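Local coordinates for protein MaoC-like dehydratase (Phytophthora Capsici, PDB 3KH8) that is probably a hydro-lyase of the MaoC-like, hydratase 2 family, built on the hot dog fold and adding or removing water at enoyl-type thioesters, at residues I42-T53 / G141-F152; K155-T165 / A175-I183. One frame throughout, in Å; residues are numbered along the deposited sequence.

Contact 1. Residues I42-T53 / G141-F152; sequences ILNSPEATYTAT and GTLTGKTKVISF
The ring of Y50 lies over G145, whose CA sits 4.2 Å from the ring centroid, while CG2 of T147 meets the ring edge. This is a cross-strand pair in the hot dog sheet: strand 48-53 runs antiparallel to 141-152. Glycine suits the place because, with no side chain, it lets the tyrosine ring lie directly on its CA. Y50 reaches this position because its CG stands between backbone N and carbonyl carbon (chi1 65°), folding the ring back over the neighbouring strand. Y50, A48 and A52 are each held by a reciprocal pair of backbone hydrogen bonds, to G145, T147 and L143. On the other face, branched threonines suit the extended backbone: CG2 of T51 packs on CG2 of T142, and T53 OG1 shares a hydrogen bond with T142 OG1 besides its bond to Q96. Past the paired residues, K148 NZ donates to L43 O (2.8 Å) and S45 O (3.1 Å), in the segment leading into strand 48-53, and to a water within bonding distance of I42 O and S45 O. Its cationic end suits this cluster of carbonyls. Farther along, I42 CD1 stands over the centre of the F152 ring, 3.8 Å from the centroid and 3° off its normal.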
loop_
_atom_site.group_PDB
_atom_site.type_symbol
_atom_site.label_atom_id
_atom_site.label_comp_id
_atom_site.label_asym_id
_atom_site.label_seq_id
_atom_site.Cartn_x
_atom_site.Cartn_y
_atom_site.Cartn_z
ATOM N N ILE A 42 -33.781 8.921 -17.407
ATOM C CA ILE A 42 -32.654 8.537 -16.549
ATOM C C ILE A 42 -32.757 7.085 -16.073
ATOM O O ILE A 42 -31.797 6.322 -16.194
ATOM C CB ILE A 42 -32.502 9.502 -15.336
ATOM C CG1 ILE A 42 -32.152 10.914 -15.816
ATOM C CG2 ILE A 42 -31.434 9.001 -14.359
ATOM C CD1 ILE A 42 -32.471 12.013 -14.817
ATOM N N LEU A 43 -33.925 6.709 -15.554
ATOM C CA LEU A 43 -34.149 5.356 -15.038
ATOM C C LEU A 43 -34.227 4.295 -16.134
ATOM O O LEU A 43 -34.075 3.103 -15.859
ATOM C CB LEU A 43 -35.410 5.300 -14.164
ATOM C CG LEU A 43 -35.432 6.088 -12.850
ATOM C CD1 LEU A 43 -36.758 5.876 -12.141
ATOM C CD2 LEU A 43 -34.274 5.704 -11.936
ATOM N N ASN A 44 -34.464 4.732 -17.368
ATOM C CA ASN A 44 -34.538 3.819 -18.506
ATOM C C ASN A 44 -33.203 3.664 -19.236
ATOM O O ASN A 44 -33.043 2.763 -20.065
ATOM C CB ASN A 44 -35.634 4.258 -19.482
ATOM C CG ASN A 44 -36.125 3.119 -20.352
ATOM O OD1 ASN A 44 -36.578 2.089 -19.849
ATOM N ND2 ASN A 44 -36.038 3.296 -21.667
ATOM N N SER A 45 -32.252 4.546 -18.924
ATOM C CA SER A 45 -30.901 4.479 -19.483
ATOM C C SER A 45 -30.346 3.061 -19.317
ATOM O O SER A 45 -30.420 2.495 -18.224
ATOM C CB SER A 45 -29.993 5.501 -18.797
ATOM O OG SER A 45 -28.811 5.716 -19.542
ATOM N N PRO A 46 -29.807 2.474 -20.404
ATOM C CA PRO A 46 -29.472 1.047 -20.375
ATOM C C PRO A 46 -28.319 0.759 -19.423
ATOM O O PRO A 46 -27.468 1.626 -19.210
ATOM C CB PRO A 46 -29.056 0.742 -21.822
ATOM C CG PRO A 46 -29.350 1.984 -22.615
ATOM C CD PRO A 46 -29.346 3.115 -21.647
ATOM N N GLU A 47 -28.304 -0.441 -18.847
ATOM C CA GLU A 47 -27.234 -0.830 -17.931
ATOM C C GLU A 47 -25.896 -0.930 -18.661
ATOM O O GLU A 47 -25.839 -1.310 -19.832
ATOM C CB GLU A 47 -27.561 -2.141 -17.196
ATOM C CG GLU A 47 -27.577 -3.394 -18.068
ATOM C CD GLU A 47 -27.492 -4.689 -17.272
ATOM O OE1 GLU A 47 -27.861 -4.701 -16.075
ATOM O OE2 GLU A 47 -27.058 -5.707 -17.855
ATOM N N ALA A 48 -24.827 -0.561 -17.966
ATOM C CA ALA A 48 -23.479 -0.711 -18.495
ATOM C C ALA A 48 -22.856 -1.971 -17.914
ATOM O O ALA A 48 -23.039 -2.282 -16.732
ATOM C CB ALA A 48 -22.638 0.509 -18.169
ATOM N N THR A 49 -22.142 -2.707 -18.757
ATOM C CA THR A 49 -21.483 -3.935 -18.335
ATOM C C THR A 49 -19.973 -3.790 -18.501
ATOM O O THR A 49 -19.495 -3.320 -19.533
ATOM C CB THR A 49 -22.008 -5.156 -19.121
ATOM O OG1 THR A 49 -23.431 -5.241 -18.974
ATOM C CG2 THR A 49 -21.385 -6.444 -18.608
ATOM N N TYR A 50 -19.232 -4.169 -17.466
ATOM C CA TYR A 50 -17.773 -4.127 -17.510
ATOM C C TYR A 50 -17.166 -5.296 -16.744
ATOM O O TYR A 50 -17.880 -6.096 -16.136
ATOM C CB TYR A 50 -17.236 -2.780 -16.996
ATOM C CG TYR A 50 -17.516 -2.499 -15.534
ATOM C CD1 TYR A 50 -16.560 -2.781 -14.556
ATOM C CD2 TYR A 50 -18.731 -1.942 -15.130
ATOM C CE1 TYR A 50 -16.808 -2.523 -13.208
ATOM C CE2 TYR A 50 -18.991 -1.682 -13.783
ATOM C CZ TYR A 50 -18.023 -1.975 -12.830
ATOM O OH TYR A 50 -18.265 -1.719 -11.503
ATOM N N THR A 51 -15.841 -5.384 -16.789
ATOM C CA THR A 51 -15.107 -6.451 -16.136
ATOM C C THR A 51 -14.203 -5.865 -15.060
ATOM O O THR A 51 -13.605 -4.806 -15.248
ATOM C CB THR A 51 -14.276 -7.254 -17.160
ATOM O OG1 THR A 51 -15.136 -7.676 -18.224
ATOM C CG2 THR A 51 -13.658 -8.481 -16.522
ATOM N N ALA A 52 -14.131 -6.554 -13.926
ATOM C CA ALA A 52 -13.238 -6.161 -12.842
ATOM C C ALA A 52 -12.357 -7.337 -12.453
ATOM O O ALA A 52 -12.819 -8.479 -12.371
ATOM C CB ALA A 52 -14.030 -5.657 -11.644
ATOM N N THR A 53 -11.083 -7.045 -12.220
ATOM C CA THR A 53 -10.099 -8.062 -11.876
ATOM C C THR A 53 -9.249 -7.567 -10.714
ATOM O O THR A 53 -8.843 -6.405 -10.683
ATOM C CB THR A 53 -9.216 -8.405 -13.105
ATOM O OG1 THR A 53 -10.041 -8.963 -14.136
ATOM C CG2 THR A 53 -8.119 -9.408 -12.752
ATOM N N GLY A 141 -9.416 -12.994 -8.628
ATOM C CA GLY A 141 -10.625 -13.279 -9.388
ATOM C C GLY A 141 -10.979 -12.251 -10.440
ATOM O O GLY A 141 -10.449 -11.141 -10.455
ATOM N N THR A 142 -11.887 -12.642 -11.323
ATOM C CA THR A 142 -12.394 -11.774 -12.367
ATOM C C THR A 142 -13.916 -11.797 -12.284
ATOM O O THR A 142 -14.524 -12.862 -12.204
ATOM C CB THR A 142 -11.904 -12.231 -13.763
ATOM O OG1 THR A 142 -10.491 -12.014 -13.862
ATOM C CG2 THR A 142 -12.595 -11.454 -14.872
ATOM N N LEU A 143 -14.515 -10.611 -12.290
ATOM C CA LEU A 143 -15.954 -10.472 -12.106
ATOM C C LEU A 143 -16.570 -9.636 -13.208
ATOM O O LEU A 143 -15.915 -8.758 -13.772
ATOM C CB LEU A 143 -16.257 -9.819 -10.752
ATOM C CG LEU A 143 -15.731 -10.478 -9.472
ATOM C CD1 LEU A 143 -15.858 -9.512 -8.314
ATOM C CD2 LEU A 143 -16.464 -11.783 -9.166
ATOM N N THR A 144 -17.831 -9.925 -13.515
ATOM C CA THR A 144 -18.629 -9.073 -14.382
ATOM C C THR A 144 -19.375 -8.055 -13.523
ATOM O O THR A 144 -20.081 -8.423 -12.581
ATOM C CB THR A 144 -19.639 -9.901 -15.217
ATOM O OG1 THR A 144 -18.924 -10.769 -16.102
ATOM C CG2 THR A 144 -20.538 -8.991 -16.045
ATOM N N GLY A 145 -19.199 -6.778 -13.844
ATOM C CA GLY A 145 -19.932 -5.705 -13.185
ATOM C C GLY A 145 -21.057 -5.182 -14.056
ATOM O O GLY A 145 -20.858 -4.919 -15.245
ATOM N N LYS A 146 -22.239 -5.043 -13.462
ATOM C CA LYS A 146 -23.396 -4.466 -14.144
ATOM C C LYS A 146 -23.894 -3.263 -13.357
ATOM O O LYS A 146 -24.335 -3.398 -12.212
ATOM C CB LYS A 146 -24.516 -5.497 -14.304
ATOM C CG LYS A 146 -24.171 -6.674 -15.198
ATOM C CD LYS A 146 -25.397 -7.527 -15.478
ATOM C CE LYS A 146 -25.038 -8.824 -16.206
ATOM N NZ LYS A 146 -24.351 -8.598 -17.511
ATOM N N THR A 147 -23.813 -2.086 -13.969
ATOM C CA THR A 147 -24.179 -0.851 -13.283
ATOM C C THR A 147 -25.374 -0.141 -13.919
ATOM O O THR A 147 -25.499 -0.081 -15.144
ATOM C CB THR A 147 -22.968 0.106 -13.099
ATOM O OG1 THR A 147 -23.425 1.414 -12.731
ATOM C CG2 THR A 147 -22.145 0.204 -14.360
ATOM N N LYS A 148 -26.246 0.384 -13.059
ATOM C CA LYS A 148 -27.479 1.032 -13.483
ATOM C C LYS A 148 -27.940 2.059 -12.453
ATOM O O LYS A 148 -27.890 1.803 -11.246
ATOM C CB LYS A 148 -28.577 -0.014 -13.683
ATOM C CG LYS A 148 -29.696 0.434 -14.601
ATOM C CD LYS A 148 -30.967 -0.359 -14.352
ATOM C CE LYS A 148 -31.911 -0.293 -15.556
ATOM N NZ LYS A 148 -32.125 1.095 -16.056
ATOM N N VAL A 149 -28.390 3.216 -12.936
ATOM C CA VAL A 149 -29.023 4.218 -12.075
ATOM C C VAL A 149 -30.429 3.726 -11.725
ATOM O O VAL A 149 -31.244 3.483 -12.619
ATOM C CB VAL A 149 -29.078 5.609 -12.751
ATOM C CG1 VAL A 149 -29.831 6.611 -11.872
ATOM C CG2 VAL A 149 -27.673 6.118 -13.048
ATOM N N ILE A 150 -30.700 3.569 -10.429
ATOM C CA ILE A 150 -31.963 2.977 -9.960
ATOM C C ILE A 150 -32.897 3.964 -9.246
ATOM O O ILE A 150 -34.070 3.659 -9.020
ATOM C CB ILE A 150 -31.733 1.723 -9.066
ATOM C CG1 ILE A 150 -30.902 2.078 -7.823
ATOM C CG2 ILE A 150 -31.091 0.598 -9.882
ATOM C CD1 ILE A 150 -30.894 1.005 -6.747
ATOM N N SER A 151 -32.367 5.132 -8.889
ATOM C CA SER A 151 -33.151 6.183 -8.242
ATOM C C SER A 151 -32.689 7.575 -8.642
ATOM O O SER A 151 -31.498 7.811 -8.846
ATOM C CB SER A 151 -33.088 6.058 -6.715
ATOM O OG SER A 151 -33.733 4.884 -6.265
ATOM N N PHE A 152 -33.649 8.488 -8.747
ATOM C CA PHE A 152 -33.377 9.904 -8.942
ATOM C C PHE A 152 -34.433 10.676 -8.156
ATOM O O PHE A 152 -35.516 10.974 -8.672
ATOM C CB PHE A 152 -33.412 10.265 -10.430
ATOM C CG PHE A 152 -32.603 11.484 -10.782
ATOM C CD1 PHE A 152 -31.243 11.376 -11.061
ATOM C CD2 PHE A 152 -33.201 12.738 -10.845
ATOM C CE1 PHE A 152 -30.490 12.498 -11.390
ATOM C CE2 PHE A 152 -32.455 13.870 -11.173
ATOM C CZ PHE A 152 -31.099 13.749 -11.448
HETATM O O HOH W 1 -30.933 3.580 -15.670
#

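Contact 2. Residues K155-T165 / A175-I183; sequences KGKGTLMETQT and AKLISGSFI
F182 presses its ring against the start of strand 158-165, and here the packing is tight: CZ comes within 3.4 Å of G158 CA, and the backbone N of T159 lies over one face. The ring gets there because CG is anti to its own backbone N (chi1 -169°), which turns it across toward the opposite strand. Glycine suits position 158 because, lacking a side chain, it lets CZ of F182 come right up to its CA. Beside it, T159 and I183 lie side by side, CG2 to CD1 3.9 Å, two branched residues well matched to extended backbone; the T159 hydroxyl turns elsewhere, to L186 O and the Y189 hydroxyl. CD1 of L160 reaches over G180, 4.0 Å from its CA, an approach the bare glycine allows. The two strands form an antiparallel beta hairpin, 158-169 with 172-184, within the hot dog sheet. Four hydrogen-bonded pairs, T159 with I183, M161 with S181, T163 with S179 and T165 with L177, each make two backbone bonds. E162 is buried: its CB packs on CG2 of I178, and its carboxylate forms a salt bridge with R194 and is hydrogen-bonded to the S151 hydroxyl, which would probably favour the charged state. The backbone stays tightly bonded as far as T165 and L177; it is the side bearing Q164 and K176 that is looser. Q164, extended beyond CG, crosses K176, and OE1 approaches the lysine chain at CE (3.3 Å), while NZ stands 4.0 Å off; both residues are partly exposed, where long polar chains can reach solvent. At the turn before the strand, exposed K155 brings its CB and CG to the edge of the F182 ring, CG 3.9 Å from CE1, and its amino end leads away from strand 175-183.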
loop_
_atom_site.group_PDB
_atom_site.type_symbol
_atom_site.label_atom_id
_atom_site.label_comp_id
_atom_site.label_asym_id
_atom_site.label_seq_id
_atom_site.Cartn_x
_atom_site.Cartn_y
_atom_site.Cartn_z
ATOM N N LYS A 155 -35.008 15.647 -3.050
ATOM C CA LYS A 155 -34.954 15.702 -1.590
ATOM C C LYS A 155 -35.460 17.033 -1.030
ATOM O O LYS A 155 -35.535 17.212 0.189
ATOM C CB LYS A 155 -33.528 15.423 -1.094
ATOM C CG LYS A 155 -33.075 13.972 -1.240
ATOM C CD LYS A 155 -33.715 13.069 -0.194
ATOM C CE LYS A 155 -33.182 11.651 -0.300
ATOM N NZ LYS A 155 -33.847 10.731 0.660
ATOM N N GLY A 156 -35.813 17.957 -1.921
ATOM C CA GLY A 156 -36.266 19.287 -1.520
ATOM C C GLY A 156 -35.107 20.265 -1.448
ATOM O O GLY A 156 -35.184 21.371 -1.986
ATOM N N LYS A 157 -34.035 19.849 -0.779
ATOM C CA LYS A 157 -32.812 20.644 -0.688
ATOM C C LYS A 157 -31.783 20.209 -1.738
ATOM O O LYS A 157 -30.773 20.884 -1.945
ATOM C CB LYS A 157 -32.231 20.576 0.731
ATOM C CG LYS A 157 -33.045 21.362 1.764
ATOM C CD LYS A 157 -32.648 21.036 3.200
ATOM C CE LYS A 157 -33.572 21.740 4.192
ATOM N NZ LYS A 157 -33.424 21.241 5.593
ATOM N N GLY A 158 -32.055 19.085 -2.403
ATOM C CA GLY A 158 -31.191 18.584 -3.473
ATOM C C GLY A 158 -31.692 17.319 -4.149
ATOM O O GLY A 158 -32.867 16.961 -4.031
ATOM N N THR A 159 -30.788 16.645 -4.859
ATOM C CA THR A 159 -31.097 15.418 -5.597
ATOM C C THR A 159 -30.287 14.231 -5.075
ATOM O O THR A 159 -29.074 14.333 -4.914
ATOM C CB THR A 159 -30.816 15.600 -7.116
ATOM O OG1 THR A 159 -31.869 16.365 -7.710
ATOM C CG2 THR A 159 -30.717 14.252 -7.841
ATOM N N LEU A 160 -30.958 13.112 -4.809
ATOM C CA LEU A 160 -30.252 11.863 -4.517
ATOM C C LEU A 160 -30.308 10.907 -5.707
ATOM O O LEU A 160 -31.371 10.372 -6.040
ATOM C CB LEU A 160 -30.788 11.180 -3.253
ATOM C CG LEU A 160 -30.105 9.852 -2.881
ATOM C CD1 LEU A 160 -28.702 10.071 -2.321
ATOM C CD2 LEU A 160 -30.952 9.047 -1.905
ATOM N N MET A 161 -29.156 10.709 -6.345
ATOM C CA MET A 161 -29.020 9.720 -7.409
ATOM C C MET A 161 -28.402 8.440 -6.850
ATOM O O MET A 161 -27.306 8.464 -6.286
ATOM C CB MET A 161 -28.168 10.266 -8.559
ATOM C CG MET A 161 -28.139 9.357 -9.785
ATOM S SD MET A 161 -27.249 10.045 -11.197
ATOM C CE MET A 161 -25.543 9.850 -10.684
ATOM N N GLU A 162 -29.112 7.328 -7.008
ATOM C CA GLU A 162 -28.610 6.031 -6.566
ATOM C C GLU A 162 -28.143 5.200 -7.754
ATOM O O GLU A 162 -28.908 4.966 -8.690
ATOM C CB GLU A 162 -29.669 5.268 -5.771
ATOM C CG GLU A 162 -30.025 5.889 -4.425
ATOM C CD GLU A 162 -30.877 4.968 -3.567
ATOM O OE1 GLU A 162 -31.856 4.392 -4.089
ATOM O OE2 GLU A 162 -30.569 4.821 -2.366
ATOM N N THR A 163 -26.884 4.771 -7.703
ATOM C CA THR A 163 -26.288 3.927 -8.741
ATOM C C THR A 163 -25.971 2.546 -8.173
ATOM O O THR A 163 -25.184 2.409 -7.228
ATOM C CB THR A 163 -25.009 4.566 -9.342
ATOM O OG1 THR A 163 -25.335 5.832 -9.926
ATOM C CG2 THR A 163 -24.388 3.667 -10.412
ATOM N N GLN A 164 -26.602 1.531 -8.758
ATOM C CA GLN A 164 -26.431 0.155 -8.338
ATOM C C GLN A 164 -25.363 -0.541 -9.174
ATOM O O GLN A 164 -25.283 -0.343 -10.384
ATOM C CB GLN A 164 -27.760 -0.592 -8.456
ATOM C CG GLN A 164 -27.709 -2.064 -8.076
ATOM C CD GLN A 164 -29.065 -2.735 -8.200
ATOM O OE1 GLN A 164 -30.021 -2.347 -7.536
ATOM N NE2 GLN A 164 -29.151 -3.748 -9.057
ATOM N N THR A 165 -24.548 -1.352 -8.508
ATOM C CA THR A 165 -23.569 -2.196 -9.182
ATOM C C THR A 165 -23.731 -3.626 -8.694
ATOM O O THR A 165 -23.687 -3.891 -7.493
ATOM C CB THR A 165 -22.123 -1.710 -8.936
ATOM O OG1 THR A 165 -21.985 -0.371 -9.417
ATOM C CG2 THR A 165 -21.116 -2.605 -9.659
ATOM N N ALA A 175 -21.692 -9.812 -5.186
ATOM C CA ALA A 175 -21.927 -8.588 -4.412
ATOM C C ALA A 175 -22.852 -7.602 -5.113
ATOM O O ALA A 175 -22.844 -7.480 -6.342
ATOM C CB ALA A 175 -20.600 -7.906 -4.045
ATOM N N LYS A 176 -23.643 -6.896 -4.308
ATOM C CA LYS A 176 -24.503 -5.828 -4.793
ATOM C C LYS A 176 -24.168 -4.540 -4.043
ATOM O O LYS A 176 -24.203 -4.499 -2.807
ATOM C CB LYS A 176 -25.973 -6.208 -4.611
ATOM C CG LYS A 176 -26.972 -5.180 -5.126
ATOM C CD LYS A 176 -28.393 -5.665 -4.894
ATOM C CE LYS A 176 -29.394 -4.549 -5.104
ATOM N NZ LYS A 176 -30.750 -4.929 -4.616
ATOM N N LEU A 177 -23.827 -3.503 -4.800
ATOM C CA LEU A 177 -23.478 -2.207 -4.234
ATOM C C LEU A 177 -24.498 -1.168 -4.670
ATOM O O LEU A 177 -24.942 -1.173 -5.816
ATOM C CB LEU A 177 -22.085 -1.759 -4.698
ATOM C CG LEU A 177 -20.908 -2.742 -4.746
ATOM C CD1 LEU A 177 -19.683 -2.059 -5.351
ATOM C CD2 LEU A 177 -20.582 -3.298 -3.376
ATOM N N ILE A 178 -24.874 -0.286 -3.750
ATOM C CA ILE A 178 -25.653 0.894 -4.108
ATOM C C ILE A 178 -24.950 2.139 -3.582
ATOM O O ILE A 178 -24.729 2.283 -2.374
ATOM C CB ILE A 178 -27.118 0.833 -3.596
ATOM C CG1 ILE A 178 -27.833 -0.397 -4.169
ATOM C CG2 ILE A 178 -27.866 2.126 -3.962
ATOM C CD1 ILE A 178 -29.091 -0.801 -3.413
ATOM N N SER A 179 -24.591 3.019 -4.512
ATOM C CA SER A 179 -23.930 4.274 -4.198
ATOM C C SER A 179 -24.920 5.424 -4.330
ATOM O O SER A 179 -25.622 5.531 -5.338
ATOM C CB SER A 179 -22.746 4.494 -5.143
ATOM O OG SER A 179 -22.135 5.753 -4.913
ATOM N N GLY A 180 -24.973 6.278 -3.311
ATOM C CA GLY A 180 -25.840 7.451 -3.330
ATOM C C GLY A 180 -25.060 8.739 -3.507
ATOM O O GLY A 180 -24.223 9.085 -2.670
ATOM N N SER A 181 -25.324 9.439 -4.609
ATOM C CA SER A 181 -24.736 10.756 -4.858
ATOM C C SER A 181 -25.763 11.850 -4.605
ATOM O O SER A 181 -26.918 11.735 -5.023
ATOM C CB SER A 181 -24.203 10.865 -6.289
ATOM O OG SER A 181 -23.049 10.066 -6.469
ATOM N N PHE A 182 -25.343 12.905 -3.916
ATOM C CA PHE A 182 -26.228 14.030 -3.636
ATOM C C PHE A 182 -25.834 15.254 -4.452
ATOM O O PHE A 182 -24.683 15.685 -4.428
ATOM C CB PHE A 182 -26.252 14.354 -2.139
ATOM C CG PHE A 182 -27.340 15.316 -1.739
ATOM C CD1 PHE A 182 -28.658 14.884 -1.606
ATOM C CD2 PHE A 182 -27.046 16.652 -1.483
ATOM C CE1 PHE A 182 -29.667 15.770 -1.232
ATOM C CE2 PHE A 182 -28.046 17.545 -1.107
ATOM C CZ PHE A 182 -29.359 17.101 -0.979
ATOM N N ILE A 183 -26.803 15.790 -5.188
ATOM C CA ILE A 183 -26.614 17.004 -5.975
ATOM C C ILE A 183 -27.446 18.108 -5.326
ATOM O O ILE A 183 -28.662 18.182 -5.528
ATOM C CB ILE A 183 -27.030 16.799 -7.454
ATOM C CG1 ILE A 183 -26.378 15.536 -8.028
ATOM C CG2 ILE A 183 -26.670 18.028 -8.293
ATOM C CD1 ILE A 183 -27.153 14.899 -9.159
#

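In the fold
Contacts 1 and 2 are neighbouring strand pairs of one antiparallel sheet, since strand 141-154 borders both 48-54 and 158-169, and 158-169 in turn pairs with 172-184. The join runs through probable backbone hydrogen bonds, K148 O with Q164 N and I150 N with E162 O; I150 and S151 both face E162, a classic beta bulge. Contact 2 is more buried: its centre is about 12 Å from the centre of the chain, against about 16 Å for the centre of contact 1. Both pack side chains on glycines, but contact 2 adds a buried carboxylate, whereas contact 1 has more threonines, several partly exposed, a lysine bonded to backbone carbonyls, and part of the helical segment leading into strand 48-54.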